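Local coordinates for replicative DNA helicase (Mycobacterium tuberculosis, PDB 2R5U), which probably unwinds duplex DNA ahead of the replisome as a hexameric, ATP-driven 5'-3' helicase, of which this chain is the N-terminal domain, at residues B[51-61]-B[123-134]; B[61-69]-B[100-109]. All blocks are in the same frame, centred on the assembly; numbering follows the deposited sequence.

Interaction 1: residues B[51-61]-B[123-134]; sequences VLERLRPGDFY and ASIVAEKALLRR
Tyr61 CB lies over the centre of one face of the Arg133 guanidinium, 4.0 Å above its plane. At the edge of that group, in its plane, are Gly58 O and a bound water. The Arg134 guanidinium carries Asp59 OD1 on one face, toward its rim, and meets Pro57 O at its edge. Both arginines belong to helix 119-147 of the all-helical DnaB N-terminal domain. They clasp the loop after helix 45-52, which makes a type II beta turn from Arg56 to Asp59.

Arg134 reaches out with its chain extended from CG to NE, and NH2 donates to Pro57 O at 2.9 Å. The same NH2 is 3.3 Å from Asp59 OD1. The oxygen stands off the guanidinium plane, so this salt bridge is electrostatic and not a hydrogen bond. The Asp59 side chain also reaches back across the turn: Arg56 N donates to its OD2 over 2.8 Å, from above the carboxylate plane.

Arg133 bends at chi3 (-6°), which turns its flat end to Asp59 O and the CB of Tyr61. Its NH2 donates to Asp59 O at 2.9 Å, from above the carbonyl plane. Its NH1 also bonds to Pro28 O in the N-terminal tail.

Further back, the loop packs on alanines of the helix. Leu55 CD2 rests against Ala127 CB and Val126 CG1. The CD of Arg54 packs on Ala123 CB at 3.8 Å, while its NH1 turns to Asp50 O.

The water joins both backbones: it donates to Asp59 O and to Val126 O, and accepts from Arg133 NH1 at 3.1 Å.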
loop_
_atom_site.group_PDB
_atom_site.type_symbol
_atom_site.label_atom_id
_atom_site.label_comp_id
_atom_site.label_asym_id
_atom_site.label_seq_id
_atom_site.Cartn_x
_atom_site.Cartn_y
_atom_site.Cartn_z
ATOM N N VAL B 51 -20.278 4.629 -36.318
ATOM C CA VAL B 51 -20.365 4.129 -34.954
ATOM C C VAL B 51 -19.842 5.168 -33.948
ATOM O O VAL B 51 -20.454 5.399 -32.886
ATOM C CB VAL B 51 -19.621 2.756 -34.854
ATOM C CG1 VAL B 51 -19.399 2.342 -33.427
ATOM C CG2 VAL B 51 -20.428 1.678 -35.611
ATOM N N LEU B 52 -18.719 5.790 -34.303
ATOM C CA LEU B 52 -18.097 6.828 -33.492
ATOM C C LEU B 52 -18.986 8.039 -33.217
ATOM O O LEU B 52 -18.867 8.658 -32.168
ATOM C CB LEU B 52 -16.773 7.277 -34.109
ATOM C CG LEU B 52 -15.564 6.505 -33.611
ATOM C CD1 LEU B 52 -14.310 7.028 -34.286
ATOM C CD2 LEU B 52 -15.460 6.732 -32.116
ATOM N N GLU B 53 -19.867 8.369 -34.159
ATOM C CA GLU B 53 -20.885 9.410 -33.957
ATOM C C GLU B 53 -21.764 9.144 -32.742
ATOM O O GLU B 53 -22.279 10.081 -32.115
ATOM C CB GLU B 53 -21.818 9.479 -35.157
ATOM C CG GLU B 53 -21.109 9.431 -36.479
ATOM C CD GLU B 53 -20.985 10.771 -37.099
ATOM O OE1 GLU B 53 -21.535 10.935 -38.216
ATOM O OE2 GLU B 53 -20.363 11.663 -36.473
ATOM N N ARG B 54 -21.949 7.874 -32.421
ATOM C CA ARG B 54 -22.950 7.490 -31.439
ATOM C C ARG B 54 -22.387 6.971 -30.122
ATOM O O ARG B 54 -22.990 7.177 -29.074
ATOM C CB ARG B 54 -23.878 6.441 -32.034
ATOM C CG ARG B 54 -24.841 6.965 -33.058
ATOM C CD ARG B 54 -25.085 5.881 -34.054
ATOM N NE ARG B 54 -26.011 6.235 -35.132
ATOM C CZ ARG B 54 -25.634 6.608 -36.356
ATOM N NH1 ARG B 54 -24.348 6.730 -36.665
ATOM N NH2 ARG B 54 -26.551 6.873 -37.277
ATOM N N LEU B 55 -21.250 6.290 -30.178
ATOM C CA LEU B 55 -20.703 5.623 -29.010
ATOM C C LEU B 55 -19.569 6.379 -28.338
ATOM O O LEU B 55 -18.819 7.118 -28.979
ATOM C CB LEU B 55 -20.245 4.192 -29.350
ATOM C CG LEU B 55 -21.329 3.235 -29.850
ATOM C CD1 LEU B 55 -20.814 1.828 -29.917
ATOM C CD2 LEU B 55 -22.573 3.314 -28.973
ATOM N N ARG B 56 -19.456 6.159 -27.030
ATOM C CA ARG B 56 -18.397 6.719 -26.196
ATOM C C ARG B 56 -17.673 5.539 -25.544
ATOM O O ARG B 56 -18.255 4.455 -25.469
ATOM C CB ARG B 56 -19.011 7.615 -25.110
ATOM C CG ARG B 56 -20.207 8.496 -25.538
ATOM C CD ARG B 56 -19.785 9.833 -26.179
ATOM N NE ARG B 56 -19.223 9.685 -27.523
ATOM C CZ ARG B 56 -19.834 10.030 -28.662
ATOM N NH1 ARG B 56 -21.043 10.582 -28.665
ATOM N NH2 ARG B 56 -19.215 9.824 -29.815
ATOM N N PRO B 57 -16.405 5.723 -25.094
ATOM C CA PRO B 57 -15.757 4.694 -24.253
ATOM C C PRO B 57 -16.638 4.228 -23.092
ATOM O O PRO B 57 -17.303 5.040 -22.449
ATOM C CB PRO B 57 -14.493 5.390 -23.710
ATOM C CG PRO B 57 -14.579 6.841 -24.165
ATOM C CD PRO B 57 -15.496 6.853 -25.358
ATOM N N GLY B 58 -16.671 2.918 -22.859
ATOM C CA GLY B 58 -17.451 2.357 -21.757
ATOM C C GLY B 58 -18.855 1.917 -22.115
ATOM O O GLY B 58 -19.524 1.295 -21.291
ATOM N N ASP B 59 -19.296 2.198 -23.343
ATOM C CA ASP B 59 -20.674 1.893 -23.772
ATOM C C ASP B 59 -21.009 0.392 -23.934
ATOM O O ASP B 59 -22.179 -0.015 -23.900
ATOM C CB ASP B 59 -21.028 2.677 -25.039
ATOM C CG ASP B 59 -21.433 4.139 -24.751
ATOM O OD1 ASP B 59 -21.607 4.527 -23.569
ATOM O OD2 ASP B 59 -21.582 4.903 -25.723
ATOM N N PHE B 60 -19.986 -0.433 -24.087
ATOM C CA PHE B 60 -20.215 -1.867 -24.250
ATOM C C PHE B 60 -20.382 -2.504 -22.876
ATOM O O PHE B 60 -19.579 -2.253 -21.994
ATOM C CB PHE B 60 -19.054 -2.503 -25.011
ATOM C CG PHE B 60 -19.070 -2.178 -26.476
ATOM C CD1 PHE B 60 -18.514 -0.993 -26.937
ATOM C CD2 PHE B 60 -19.715 -3.023 -27.381
ATOM C CE1 PHE B 60 -18.552 -0.670 -28.304
ATOM C CE2 PHE B 60 -19.762 -2.710 -28.742
ATOM C CZ PHE B 60 -19.163 -1.528 -29.196
ATOM N N TYR B 61 -21.438 -3.292 -22.702
ATOM C CA TYR B 61 -21.637 -4.027 -21.454
ATOM C C TYR B 61 -20.579 -5.108 -21.271
ATOM O O TYR B 61 -19.985 -5.234 -20.198
ATOM C CB TYR B 61 -23.036 -4.657 -21.371
ATOM C CG TYR B 61 -23.225 -5.430 -20.073
ATOM C CD1 TYR B 61 -23.374 -6.813 -20.078
ATOM C CD2 TYR B 61 -23.190 -4.771 -18.830
ATOM C CE1 TYR B 61 -23.525 -7.527 -18.874
ATOM C CE2 TYR B 61 -23.327 -5.469 -17.625
ATOM C CZ TYR B 61 -23.498 -6.844 -17.655
ATOM O OH TYR B 61 -23.641 -7.539 -16.470
ATOM N N ALA B 123 -25.393 0.639 -33.423
ATOM C CA ALA B 123 -24.714 1.517 -32.478
ATOM C C ALA B 123 -25.734 2.332 -31.677
ATOM O O ALA B 123 -25.544 2.546 -30.496
ATOM C CB ALA B 123 -23.747 2.449 -33.191
ATOM N N SER B 124 -26.800 2.784 -32.336
ATOM C CA SER B 124 -27.845 3.548 -31.652
ATOM C C SER B 124 -28.536 2.726 -30.539
ATOM O O SER B 124 -28.898 3.279 -29.498
ATOM C CB SER B 124 -28.830 4.176 -32.647
ATOM O OG SER B 124 -29.888 3.291 -33.004
ATOM N N ILE B 125 -28.681 1.416 -30.760
ATOM C CA ILE B 125 -29.208 0.486 -29.766
ATOM C C ILE B 125 -28.240 0.402 -28.594
ATOM O O ILE B 125 -28.641 0.555 -27.441
ATOM C CB ILE B 125 -29.443 -0.945 -30.340
ATOM C CG1 ILE B 125 -30.576 -0.969 -31.388
ATOM C CG2 ILE B 125 -29.705 -1.938 -29.205
ATOM C CD1 ILE B 125 -31.967 -0.679 -30.825
ATOM N N VAL B 126 -26.964 0.177 -28.901
ATOM C CA VAL B 126 -25.927 0.053 -27.880
ATOM C C VAL B 126 -25.843 1.333 -27.032
ATOM O O VAL B 126 -25.681 1.256 -25.827
ATOM C CB VAL B 126 -24.539 -0.338 -28.477
ATOM C CG1 VAL B 126 -23.476 -0.372 -27.397
ATOM C CG2 VAL B 126 -24.601 -1.720 -29.164
ATOM N N ALA B 127 -25.949 2.486 -27.683
ATOM C CA ALA B 127 -25.924 3.799 -27.020
ATOM C C ALA B 127 -27.123 4.021 -26.081
ATOM O O ALA B 127 -26.957 4.526 -24.972
ATOM C CB ALA B 127 -25.858 4.899 -28.062
ATOM N N GLU B 128 -28.317 3.654 -26.537
ATOM C CA GLU B 128 -29.520 3.713 -25.728
ATOM C C GLU B 128 -29.401 2.858 -24.473
ATOM O O GLU B 128 -29.700 3.325 -23.370
ATOM C CB GLU B 128 -30.743 3.291 -26.533
ATOM C CG GLU B 128 -31.782 4.378 -26.645
ATOM C CD GLU B 128 -33.091 3.891 -27.220
ATOM O OE1 GLU B 128 -33.486 2.734 -26.928
ATOM O OE2 GLU B 128 -33.729 4.673 -27.964
ATOM N N LYS B 129 -28.934 1.619 -24.641
ATOM C CA LYS B 129 -28.736 0.704 -23.525
ATOM C C LYS B 129 -27.651 1.202 -22.571
ATOM O O LYS B 129 -27.769 1.044 -21.334
ATOM C CB LYS B 129 -28.433 -0.713 -24.042
ATOM C CG LYS B 129 -29.556 -1.298 -24.908
ATOM C CD LYS B 129 -30.827 -1.616 -24.130
ATOM C CE LYS B 129 -31.911 -2.156 -25.055
ATOM N NZ LYS B 129 -33.148 -2.530 -24.295
ATOM N N ALA B 130 -26.609 1.822 -23.127
ATOM C CA ALA B 130 -25.568 2.417 -22.314
ATOM C C ALA B 130 -26.146 3.581 -21.492
ATOM O O ALA B 130 -25.890 3.655 -20.297
ATOM C CB ALA B 130 -24.403 2.878 -23.152
ATOM N N LEU B 131 -26.929 4.456 -22.130
ATOM C CA LEU B 131 -27.608 5.567 -21.417
ATOM C C LEU B 131 -28.386 5.055 -20.203
ATOM O O LEU B 131 -28.145 5.492 -19.069
ATOM C CB LEU B 131 -28.518 6.370 -22.350
ATOM C CG LEU B 131 -29.035 7.734 -21.849
ATOM C CD1 LEU B 131 -27.899 8.542 -21.204
ATOM C CD2 LEU B 131 -29.650 8.528 -22.982
ATOM N N LEU B 132 -29.274 4.099 -20.451
ATOM C CA LEU B 132 -30.065 3.454 -19.413
ATOM C C LEU B 132 -29.262 2.761 -18.305
ATOM O O LEU B 132 -29.602 2.899 -17.115
ATOM C CB LEU B 132 -31.077 2.499 -20.040
ATOM C CG LEU B 132 -32.117 3.140 -20.956
ATOM C CD1 LEU B 132 -32.867 2.061 -21.721
ATOM C CD2 LEU B 132 -33.091 4.019 -20.144
ATOM N N ARG B 133 -28.203 2.038 -18.673
ATOM C CA ARG B 133 -27.292 1.451 -17.691
ATOM C C ARG B 133 -26.609 2.478 -16.812
ATOM O O ARG B 133 -26.469 2.258 -15.614
ATOM C CB ARG B 133 -26.202 0.580 -18.338
ATOM C CG ARG B 133 -26.274 -0.859 -17.943
ATOM C CD ARG B 133 -25.069 -1.742 -18.343
ATOM N NE ARG B 133 -24.039 -1.126 -19.192
ATOM C CZ ARG B 133 -24.129 -0.898 -20.508
ATOM N NH1 ARG B 133 -25.225 -1.197 -21.202
ATOM N NH2 ARG B 133 -23.096 -0.344 -21.133
ATOM N N ARG B 134 -26.142 3.569 -17.409
ATOM C CA ARG B 134 -25.501 4.636 -16.643
ATOM C C ARG B 134 -26.467 5.315 -15.675
ATOM O O ARG B 134 -26.055 5.789 -14.613
ATOM C CB ARG B 134 -24.828 5.657 -17.564
ATOM C CG ARG B 134 -23.423 5.212 -17.934
ATOM C CD ARG B 134 -22.788 6.005 -19.055
ATOM N NE ARG B 134 -21.633 5.266 -19.581
ATOM C CZ ARG B 134 -20.760 5.733 -20.471
ATOM N NH1 ARG B 134 -20.885 6.964 -20.957
ATOM N NH2 ARG B 134 -19.755 4.964 -20.871
HETATM O O HOH W 1 -24.692 -0.674 -24.162
#

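Interaction 2: residues B[61-69]-B[100-109]; sequences YRPAHQNVY and IGGAPYLHTL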
loop_
_atom_site.group_PDB
_atom_site.type_symbol
_atom_site.label_atom_id
_atom_site.label_comp_id
_atom_site.label_asym_id
_atom_site.label_seq_id
_atom_site.Cartn_x
_atom_site.Cartn_y
_atom_site.Cartn_z
ATOM N N TYR B 61 -21.438 -3.292 -22.702
ATOM C CA TYR B 61 -21.637 -4.027 -21.454
ATOM C C TYR B 61 -20.579 -5.108 -21.271
ATOM O O TYR B 61 -19.985 -5.234 -20.198
ATOM C CB TYR B 61 -23.036 -4.657 -21.371
ATOM C CG TYR B 61 -23.225 -5.430 -20.073
ATOM C CD1 TYR B 61 -23.374 -6.813 -20.078
ATOM C CD2 TYR B 61 -23.190 -4.771 -18.830
ATOM C CE1 TYR B 61 -23.525 -7.527 -18.874
ATOM C CE2 TYR B 61 -23.327 -5.469 -17.625
ATOM C CZ TYR B 61 -23.498 -6.844 -17.655
ATOM O OH TYR B 61 -23.641 -7.539 -16.470
ATOM N N ARG B 62 -20.352 -5.904 -22.313
ATOM C CA ARG B 62 -19.390 -7.006 -22.213
ATOM C C ARG B 62 -17.947 -6.499 -22.339
ATOM O O ARG B 62 -17.622 -5.848 -23.332
ATOM C CB ARG B 62 -19.680 -8.042 -23.298
ATOM C CG ARG B 62 -19.318 -9.450 -22.888
ATOM C CD ARG B 62 -19.351 -10.368 -24.066
ATOM N NE ARG B 62 -18.066 -11.015 -24.331
ATOM C CZ ARG B 62 -17.714 -12.211 -23.857
ATOM N NH1 ARG B 62 -16.532 -12.732 -24.176
ATOM N NH2 ARG B 62 -18.545 -12.894 -23.070
ATOM N N PRO B 63 -17.090 -6.780 -21.336
ATOM C CA PRO B 63 -15.670 -6.387 -21.362
ATOM C C PRO B 63 -14.893 -6.804 -22.638
ATOM O O PRO B 63 -14.140 -5.999 -23.175
ATOM C CB PRO B 63 -15.094 -7.083 -20.119
ATOM C CG PRO B 63 -16.255 -7.210 -19.198
ATOM C CD PRO B 63 -17.435 -7.470 -20.071
ATOM N N ALA B 64 -15.085 -8.032 -23.121
ATOM C CA ALA B 64 -14.459 -8.464 -24.375
ATOM C C ALA B 64 -14.808 -7.532 -25.550
ATOM O O ALA B 64 -13.947 -7.229 -26.369
ATOM C CB ALA B 64 -14.842 -9.909 -24.712
ATOM N N HIS B 65 -16.064 -7.088 -25.607
ATOM C CA HIS B 65 -16.530 -6.188 -26.640
ATOM C C HIS B 65 -15.898 -4.802 -26.529
ATOM O O HIS B 65 -15.520 -4.236 -27.538
ATOM C CB HIS B 65 -18.055 -6.090 -26.673
ATOM C CG HIS B 65 -18.733 -7.380 -27.004
ATOM N ND1 HIS B 65 -20.090 -7.555 -26.891
ATOM C CD2 HIS B 65 -18.236 -8.558 -27.457
ATOM C CE1 HIS B 65 -20.410 -8.778 -27.271
ATOM N NE2 HIS B 65 -19.302 -9.409 -27.616
ATOM N N GLN B 66 -15.772 -4.265 -25.306
ATOM C CA GLN B 66 -15.070 -2.986 -25.117
ATOM C C GLN B 66 -13.626 -3.080 -25.589
ATOM O O GLN B 66 -13.113 -2.143 -26.185
ATOM C CB GLN B 66 -15.086 -2.491 -23.652
ATOM C CG GLN B 66 -14.668 -1.012 -23.519
ATOM C CD GLN B 66 -15.680 -0.066 -24.138
ATOM O OE1 GLN B 66 -15.364 0.685 -25.076
ATOM N NE2 GLN B 66 -16.917 -0.124 -23.654
ATOM N N ASN B 67 -12.973 -4.197 -25.292
ATOM C CA ASN B 67 -11.576 -4.418 -25.673
ATOM C C ASN B 67 -11.446 -4.371 -27.199
ATOM O O ASN B 67 -10.532 -3.729 -27.738
ATOM C CB ASN B 67 -11.067 -5.782 -25.194
ATOM C CG ASN B 67 -10.859 -5.870 -23.657
ATOM O OD1 ASN B 67 -10.689 -4.866 -22.961
ATOM N ND2 ASN B 67 -10.832 -7.097 -23.152
ATOM N N VAL B 68 -12.354 -5.066 -27.887
ATOM C CA VAL B 68 -12.318 -5.112 -29.349
ATOM C C VAL B 68 -12.525 -3.707 -29.904
ATOM O O VAL B 68 -11.742 -3.247 -30.744
ATOM C CB VAL B 68 -13.351 -6.084 -29.933
ATOM C CG1 VAL B 68 -13.359 -6.001 -31.494
ATOM C CG2 VAL B 68 -13.029 -7.497 -29.470
ATOM N N TYR B 69 -13.561 -3.030 -29.410
ATOM C CA TYR B 69 -13.873 -1.671 -29.823
ATOM C C TYR B 69 -12.688 -0.716 -29.640
ATOM O O TYR B 69 -12.366 0.063 -30.548
ATOM C CB TYR B 69 -15.101 -1.163 -29.063
ATOM C CG TYR B 69 -15.547 0.234 -29.453
ATOM C CD1 TYR B 69 -16.378 0.436 -30.546
ATOM C CD2 TYR B 69 -15.132 1.355 -28.715
ATOM C CE1 TYR B 69 -16.789 1.699 -30.905
ATOM C CE2 TYR B 69 -15.544 2.637 -29.061
ATOM C CZ TYR B 69 -16.370 2.793 -30.164
ATOM O OH TYR B 69 -16.804 4.029 -30.533
ATOM N N ILE B 100 -10.297 -12.810 -25.036
ATOM C CA ILE B 100 -11.537 -12.801 -25.816
ATOM C C ILE B 100 -11.752 -14.046 -26.707
ATOM O O ILE B 100 -12.839 -14.238 -27.253
ATOM C CB ILE B 100 -11.651 -11.510 -26.680
ATOM C CG1 ILE B 100 -10.658 -11.546 -27.851
ATOM C CG2 ILE B 100 -11.415 -10.257 -25.821
ATOM C CD1 ILE B 100 -11.032 -10.636 -28.999
ATOM N N GLY B 101 -10.722 -14.876 -26.854
ATOM C CA GLY B 101 -10.824 -16.108 -27.637
ATOM C C GLY B 101 -10.209 -16.039 -29.026
ATOM O O GLY B 101 -10.622 -16.770 -29.938
ATOM N N GLY B 102 -9.242 -15.142 -29.203
ATOM C CA GLY B 102 -8.413 -15.141 -30.408
ATOM C C GLY B 102 -9.094 -14.641 -31.659
ATOM O O GLY B 102 -10.250 -14.199 -31.620
ATOM N N ALA B 103 -8.372 -14.713 -32.783
ATOM C CA ALA B 103 -8.910 -14.282 -34.068
ATOM C C ALA B 103 -10.192 -15.013 -34.456
ATOM O O ALA B 103 -11.045 -14.411 -35.120
ATOM C CB ALA B 103 -7.853 -14.398 -35.195
ATOM N N PRO B 104 -10.353 -16.299 -34.043
ATOM C CA PRO B 104 -11.620 -16.977 -34.366
ATOM C C PRO B 104 -12.827 -16.202 -33.821
ATOM O O PRO B 104 -13.871 -16.167 -34.462
ATOM C CB PRO B 104 -11.495 -18.323 -33.638
ATOM C CG PRO B 104 -10.032 -18.552 -33.523
ATOM C CD PRO B 104 -9.448 -17.196 -33.291
ATOM N N TYR B 105 -12.672 -15.566 -32.663
ATOM C CA TYR B 105 -13.752 -14.735 -32.131
ATOM C C TYR B 105 -14.069 -13.539 -33.037
ATOM O O TYR B 105 -15.237 -13.222 -33.267
ATOM C CB TYR B 105 -13.425 -14.269 -30.720
ATOM C CG TYR B 105 -14.518 -13.430 -30.147
ATOM C CD1 TYR B 105 -14.275 -12.116 -29.751
ATOM C CD2 TYR B 105 -15.809 -13.936 -30.032
ATOM C CE1 TYR B 105 -15.290 -11.337 -29.225
ATOM C CE2 TYR B 105 -16.835 -13.159 -29.519
ATOM C CZ TYR B 105 -16.557 -11.865 -29.114
ATOM O OH TYR B 105 -17.562 -11.092 -28.615
ATOM N N LEU B 106 -13.027 -12.876 -33.544
ATOM C CA LEU B 106 -13.208 -11.790 -34.511
ATOM C C LEU B 106 -13.918 -12.250 -35.778
ATOM O O LEU B 106 -14.760 -11.528 -36.312
ATOM C CB LEU B 106 -11.872 -11.115 -34.854
ATOM C CG LEU B 106 -11.031 -10.580 -33.694
ATOM C CD1 LEU B 106 -9.784 -9.930 -34.287
ATOM C CD2 LEU B 106 -11.837 -9.582 -32.858
ATOM N N HIS B 107 -13.594 -13.455 -36.242
ATOM C CA HIS B 107 -14.262 -14.035 -37.408
ATOM C C HIS B 107 -15.737 -14.350 -37.133
ATOM O O HIS B 107 -16.572 -14.139 -37.999
ATOM C CB HIS B 107 -13.510 -15.267 -37.921
ATOM C CG HIS B 107 -12.212 -14.930 -38.584
ATOM N ND1 HIS B 107 -12.147 -14.205 -39.756
ATOM C CD2 HIS B 107 -10.933 -15.176 -38.221
ATOM C CE1 HIS B 107 -10.882 -14.044 -40.100
ATOM N NE2 HIS B 107 -10.124 -14.623 -39.184
ATOM N N THR B 108 -16.035 -14.821 -35.922
ATOM C CA THR B 108 -17.424 -15.003 -35.471
ATOM C C THR B 108 -18.213 -13.674 -35.494
ATOM O O THR B 108 -19.319 -13.613 -36.034
ATOM C CB THR B 108 -17.478 -15.642 -34.067
ATOM O OG1 THR B 108 -16.886 -16.947 -34.098
ATOM C CG2 THR B 108 -18.900 -15.764 -33.589
ATOM N N LEU B 109 -17.627 -12.607 -34.952
ATOM C CA LEU B 109 -18.239 -11.271 -34.997
ATOM C C LEU B 109 -18.550 -10.793 -36.401
ATOM O O LEU B 109 -19.621 -10.253 -36.652
ATOM C CB LEU B 109 -17.343 -10.237 -34.315
ATOM C CG LEU B 109 -17.188 -10.364 -32.811
ATOM C CD1 LEU B 109 -16.245 -9.286 -32.294
ATOM C CD2 LEU B 109 -18.555 -10.273 -32.131
#
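Ile100 and Val68 form the centre of this contact, with Ala64 one helical turn before Val68. In the all-helical DnaB N-terminal domain, helix 63-77 here presents one side to the end of helix 97-100 and to helix 102-111. The segments 63-69 and 102-109 run at 89° to each other, with axes 12.5 Å apart at their closest. Those two helices meet only through side chains, while Ile100, shortly before helix 102-111, comes closer, its CA 5.4 Å from Ala64 CA.

Ile100 meets helix 63-77 with two branches. Its CG2 sits on Ala64 CB at 3.6 Å, and its CD1 lies 3.8 Å from Val68 CG2. With chi1 at 72°, CG1 stands between the backbone N and the carbonyl carbon and carries CD1 to Val68. The Val68 and Leu106 side chains pass in opposite directions, with Val68 CG1 4.1 Å from Leu106 CD2. The same methyl is more loosely placed against Leu109 CD1, while Val68 CG2 comes to the edge of the Tyr105 ring.

Tyr105 extends the contact to His65. The two side chains cross at about a right angle, and the phenol oxygen lies at the imidazole edge. His65 NE2 makes a weak hydrogen bond to Tyr105 OH, whose exact place is less certain. Leu109 CG lies over one face of the Tyr105 ring, toward its rim.

A second shell sets these groups. Glu34 of helix 31-43 is hydrogen-bonded to His65 ND1, at the far side of the imidazole. Leu91 of helix 84-93 backs Ile100. Gly101, with positive phi, is the C-prime residue of a Schellman motif that ends the helix before it. Arg62 CD lies over one face of the His65 ring, toward its rim, 3.6 Å above the plane.

How the interactions relate
Both contacts lie in the DnaB N-terminal domain, with centres about 17 Å apart. Interaction 2 is nested inside the chain loop that interaction 1 closes. Helix 45-52 leads into helix 63-77, and helix 102-111 into helix 119-147. Tyr61 belongs to both segment pairs, though it makes its contact in interaction 1. The ring of Phe60 meets that of Tyr69 where the two regions touch. Glu34 of helix 31-43 ties them further, bonding to Tyr61 N and to His65. Interaction 1 thus fixes the loop to the long helix 119-147, while interaction 2 packs the following helices together. Near interaction 1, Leu132 packs on Gly146 of a second subunit of the hexamer, whereas no other chain touches interaction 2.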